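Local coordinates for protein aspartate--tRNA(Asp/Asn) ligase (Thermus thermophilus, PDB 1N9W) that attaches L-aspartate to both tRNA(Asp) and tRNA(Asn), first activating the amino acid with ATP and then transferring it to the acceptor end of the tRNA, at residues R26-R30 with I31-L35; F390-A394 with E395-Q399. All coordinates share one frame; numbering follows the deposited sequence.

Contact 1: R26-R30 with I31-L35; sequences RDLGR and IQFLL
Asp-27 and Gln-32 stand next to each other on neighbouring strands of a tight beta hairpin, their side chains alongside and pointing the same way from the non-hydrogen-bonded pair they form. The carboxylate and amide planes are turned 69° apart. Gln-32 NE2 gives a nearly straight bond, 3.0 Å long, to Asp-27 OD1; the oxygen lies in the amide plane, but the nitrogen approaches it from above the carboxylate plane. The same OD1 takes a second bond, nearly along its C-O axis, from Gly-29 N at 3.1 Å, which makes an Asx turn. With CG anti to the backbone N (chi1 -165°), the Asp-27 carboxylate is placed where OD1 meets both donors, Gly-29 N and Gln-32 NE2. Gln-32 OE1 is used as well, by Leu-50 N, so the buried amide is held at both ends.

On the other face the contacts between side chains are apolar. Leu-28 and Ile-31 run side by side, CD1 to CD1 at 3.8 Å, and Leu-28 CD1 also reaches the edge of the Phe-33 ring, near its plane, at CE2 (4.2 Å). Arg-26 starts from this face, its CB 4.0 Å from Phe-33 CB, but the bend at chi2 (-88°) leads the guanidinium away to a cation-pi contact with Trp-24. Beneath these side chains Arg-26 N gives to Phe-33 O, and Phe-33 N to Arg-26 O, each at 2.8 Å. The bond from Leu-28 N to Ile-31 O is weak.

A type II' turn from Leu-28 to Ile-31, with Gly-29 at positive phi, closes this two-strand hairpin of the OB-fold anticodon-binding domain. Arg-26 is a tRNA-interaction site, and Phe-33 packs on Gln-44, another such site.

Contact 2: F390-A394 with E395-Q399; sequences FAIGA and ERLTQ
Thr-398 and Leu-397 reach back to the two residues that lead from a beta strand into a helix. Ala-394 O accepts twice: Thr-398 N bonds to it at 3.1 Å, nearly straight and tilted 16° from the carbonyl plane, while Thr-398 OG1, also at 3.1 Å, comes from above that plane. Thr-398 OG1 lies beside its own backbone N (chi1 -64°), which lets hydroxyl and amide share the carbonyl. One residue earlier, Leu-397 N meets Gly-393 O at 3.0 Å, almost in line with the C=O. Gly-393 occupies the N-cap position, and its carbonyl starts the helical bonding.

Side-chain packing across the junction is sparser. Ile-392 CG2 and Leu-397 CD2 come to 4.1 Å as their chains cross obliquely, and the bend of Glu-395 at chi2 (91°) carries OE1 back to 3.5 Å from Ala-394 CB. That buried carboxylate is well supplied: OE1 accepts from Leu-215 N, and OE2 forms a salt bridge with Arg-411.

The partly exposed side belongs to Gly-393 and Arg-396. Arg-396 comes near residues 390-394 through its base, CB lying 3.7 Å from Gly-393 O; the extended chain then leads away, and NH1 bonds to Glu-345 O. Gly-393 to Arg-396 are predicted to bind ATP, consistent with motif 3 of class II synthetases.

Strand 387-393 runs between strands 215-222 and 344-351 in the antiparallel part of the class II catalytic sheet. Helix 394-402 continues directly from it, while helix 227-248 packs on Phe-390 and Ile-392.

How the contacts relate
Contacts 1 and 2 probably serve opposite ends of a bound tRNA: the 26-35 hairpin lies in the OB-fold domain that reads the anticodon, the 390-399 junction in the class II catalytic domain. Their centres lie about 44 Å apart and their nearest atoms about 24 Å, so neither touches the other. Contact 1 is a surface hairpin, its centre about 40 Å from the centre of the chain, while contact 2 is buried, its centre about 5 Å from that point. Contact 2 forms part of the predicted ATP site: the Arg-396 side chain is about 4 Å from that of Glu-345, also predicted to bind ATP, and about 8 Å from that of Ser-348, predicted to bind L-aspartate.

Contact 1: R26-R30 with I31-L35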
# COMPACT_ATOMS: atom_id res chain seq x y z
N ARG B 26 16.98 -22.11 -29.63
CA ARG B 26 16.98 -22.74 -30.94
C ARG B 26 18.46 -23.08 -31.06
O ARG B 26 19.29 -22.19 -31.26
CB ARG B 26 16.60 -21.75 -32.02
CG ARG B 26 15.37 -20.96 -31.69
CD ARG B 26 14.12 -21.68 -32.14
NE ARG B 26 12.91 -20.90 -31.87
CZ ARG B 26 12.23 -20.95 -30.73
NH1 ARG B 26 12.65 -21.73 -29.74
NH2 ARG B 26 11.13 -20.24 -30.59
N ASP B 27 18.76 -24.36 -30.91
CA ASP B 27 20.13 -24.88 -30.95
C ASP B 27 20.53 -25.33 -32.35
O ASP B 27 20.09 -26.38 -32.81
CB ASP B 27 20.22 -26.07 -29.99
CG ASP B 27 21.65 -26.47 -29.66
OD1 ASP B 27 22.56 -26.25 -30.50
OD2 ASP B 27 21.85 -27.02 -28.56
N LEU B 28 21.38 -24.56 -33.03
CA LEU B 28 21.81 -24.96 -34.36
C LEU B 28 23.30 -25.26 -34.39
O LEU B 28 23.97 -25.00 -35.39
CB LEU B 28 21.47 -23.87 -35.39
CG LEU B 28 20.01 -23.45 -35.49
CD1 LEU B 28 19.90 -22.32 -36.48
CD2 LEU B 28 19.14 -24.62 -35.91
N GLY B 29 23.81 -25.80 -33.29
CA GLY B 29 25.22 -26.14 -33.22
C GLY B 29 26.16 -24.95 -33.13
O GLY B 29 26.28 -24.32 -32.07
N ARG B 30 26.83 -24.63 -34.25
CA ARG B 30 27.78 -23.52 -34.32
C ARG B 30 27.15 -22.21 -33.88
O ARG B 30 27.79 -21.39 -33.24
CB ARG B 30 28.33 -23.36 -35.74
CG ARG B 30 29.29 -24.46 -36.17
CD ARG B 30 30.04 -24.07 -37.44
NE ARG B 30 31.07 -25.05 -37.78
CZ ARG B 30 32.04 -24.84 -38.67
NH1 ARG B 30 32.12 -23.67 -39.30
NH2 ARG B 30 32.93 -25.79 -38.91
N ILE B 31 25.89 -22.00 -34.26
CA ILE B 31 25.19 -20.80 -33.85
C ILE B 31 23.97 -21.25 -33.05
O ILE B 31 23.32 -22.25 -33.39
CB ILE B 31 24.73 -19.93 -35.05
CG1 ILE B 31 23.74 -20.71 -35.90
CG2 ILE B 31 25.93 -19.53 -35.89
CD1 ILE B 31 22.80 -19.81 -36.68
N GLN B 32 23.67 -20.54 -31.98
CA GLN B 32 22.53 -20.86 -31.14
C GLN B 32 21.80 -19.57 -30.83
O GLN B 32 22.41 -18.55 -30.52
CB GLN B 32 23.01 -21.55 -29.85
CG GLN B 32 23.72 -22.87 -30.13
CD GLN B 32 24.55 -23.39 -28.97
OE1 GLN B 32 25.33 -22.65 -28.36
NE2 GLN B 32 24.42 -24.68 -28.68
N PHE B 33 20.48 -19.62 -30.96
CA PHE B 33 19.66 -18.45 -30.71
C PHE B 33 18.94 -18.63 -29.39
O PHE B 33 18.32 -19.67 -29.14
CB PHE B 33 18.66 -18.27 -31.86
CG PHE B 33 19.28 -17.81 -33.14
CD1 PHE B 33 19.57 -16.46 -33.33
CD2 PHE B 33 19.60 -18.71 -34.16
CE1 PHE B 33 20.16 -16.01 -34.51
CE2 PHE B 33 20.18 -18.27 -35.35
CZ PHE B 33 20.46 -16.91 -35.53
N LEU B 34 19.04 -17.62 -28.54
CA LEU B 34 18.38 -17.66 -27.24
C LEU B 34 17.52 -16.43 -27.14
O LEU B 34 17.79 -15.41 -27.77
CB LEU B 34 19.41 -17.63 -26.11
CG LEU B 34 20.51 -18.68 -26.15
CD1 LEU B 34 21.48 -18.40 -25.02
CD2 LEU B 34 19.92 -20.08 -26.03
N LEU B 35 16.46 -16.53 -26.37
CA LEU B 35 15.59 -15.40 -26.16
C LEU B 35 15.67 -15.22 -24.65
O LEU B 35 15.30 -16.13 -23.91
CB LEU B 35 14.16 -15.75 -26.57
CG LEU B 35 13.34 -14.51 -26.85
CD1 LEU B 35 13.73 -13.94 -28.21
CD2 LEU B 35 11.85 -14.84 -26.81

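Contact 2: F390-A394 with E395-Q399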
# COMPACT_ATOMS: atom_id res chain seq x y z
N PHE B 390 -16.24 5.61 -0.55
CA PHE B 390 -16.49 4.62 -1.58
C PHE B 390 -15.29 3.67 -1.67
O PHE B 390 -14.23 3.95 -1.11
CB PHE B 390 -16.74 5.31 -2.92
CG PHE B 390 -15.57 6.12 -3.44
CD1 PHE B 390 -14.62 5.52 -4.27
CD2 PHE B 390 -15.43 7.47 -3.13
CE1 PHE B 390 -13.56 6.26 -4.79
CE2 PHE B 390 -14.37 8.21 -3.65
CZ PHE B 390 -13.43 7.61 -4.48
N ALA B 391 -15.48 2.56 -2.37
CA ALA B 391 -14.42 1.57 -2.52
C ALA B 391 -14.31 1.21 -3.99
O ALA B 391 -15.30 1.18 -4.71
CB ALA B 391 -14.75 0.33 -1.70
N ILE B 392 -13.09 0.93 -4.42
CA ILE B 392 -12.85 0.56 -5.81
C ILE B 392 -12.34 -0.86 -5.91
O ILE B 392 -11.37 -1.24 -5.26
CB ILE B 392 -11.82 1.50 -6.46
CG1 ILE B 392 -12.32 2.95 -6.40
CG2 ILE B 392 -11.55 1.08 -7.89
CD1 ILE B 392 -11.43 3.94 -7.12
N GLY B 393 -13.02 -1.67 -6.73
CA GLY B 393 -12.60 -3.04 -6.93
C GLY B 393 -11.39 -3.02 -7.83
O GLY B 393 -11.53 -2.98 -9.06
N ALA B 394 -10.21 -3.03 -7.22
CA ALA B 394 -8.96 -2.98 -7.96
C ALA B 394 -8.89 -3.95 -9.15
O ALA B 394 -8.63 -3.52 -10.27
CB ALA B 394 -7.78 -3.23 -7.00
N GLU B 395 -9.12 -5.23 -8.91
CA GLU B 395 -9.05 -6.20 -10.00
C GLU B 395 -10.06 -5.98 -11.12
O GLU B 395 -9.72 -6.18 -12.29
CB GLU B 395 -9.21 -7.63 -9.48
CG GLU B 395 -7.98 -8.18 -8.79
CD GLU B 395 -7.99 -7.92 -7.31
OE1 GLU B 395 -8.15 -6.75 -6.92
OE2 GLU B 395 -7.85 -8.89 -6.54
N ARG B 396 -11.28 -5.60 -10.78
CA ARG B 396 -12.30 -5.38 -11.81
C ARG B 396 -11.91 -4.22 -12.71
O ARG B 396 -12.05 -4.29 -13.93
CB ARG B 396 -13.65 -5.07 -11.18
CG ARG B 396 -14.33 -6.26 -10.61
CD ARG B 396 -15.68 -5.89 -10.06
NE ARG B 396 -16.41 -7.08 -9.67
CZ ARG B 396 -17.62 -7.08 -9.11
NH1 ARG B 396 -18.25 -5.94 -8.88
NH2 ARG B 396 -18.19 -8.23 -8.79
N LEU B 397 -11.42 -3.16 -12.09
CA LEU B 397 -10.99 -2.00 -12.84
C LEU B 397 -9.91 -2.43 -13.82
O LEU B 397 -9.99 -2.16 -15.02
CB LEU B 397 -10.45 -0.93 -11.90
CG LEU B 397 -9.78 0.29 -12.52
CD1 LEU B 397 -10.70 0.95 -13.54
CD2 LEU B 397 -9.41 1.24 -11.41
N THR B 398 -8.91 -3.12 -13.29
CA THR B 398 -7.77 -3.60 -14.08
C THR B 398 -8.24 -4.53 -15.19
O THR B 398 -7.78 -4.44 -16.33
CB THR B 398 -6.76 -4.38 -13.20
OG1 THR B 398 -6.19 -3.49 -12.23
CG2 THR B 398 -5.65 -4.98 -14.05
N GLN B 399 -9.15 -5.43 -14.84
CA GLN B 399 -9.70 -6.39 -15.79
C GLN B 399 -10.35 -5.69 -16.98
O GLN B 399 -9.98 -5.91 -18.13
CB GLN B 399 -10.73 -7.27 -15.10
CG GLN B 399 -11.26 -8.41 -15.95
CD GLN B 399 -12.75 -8.58 -15.82
OE1 GLN B 399 -13.31 -8.45 -14.73
NE2 GLN B 399 -13.42 -8.86 -16.93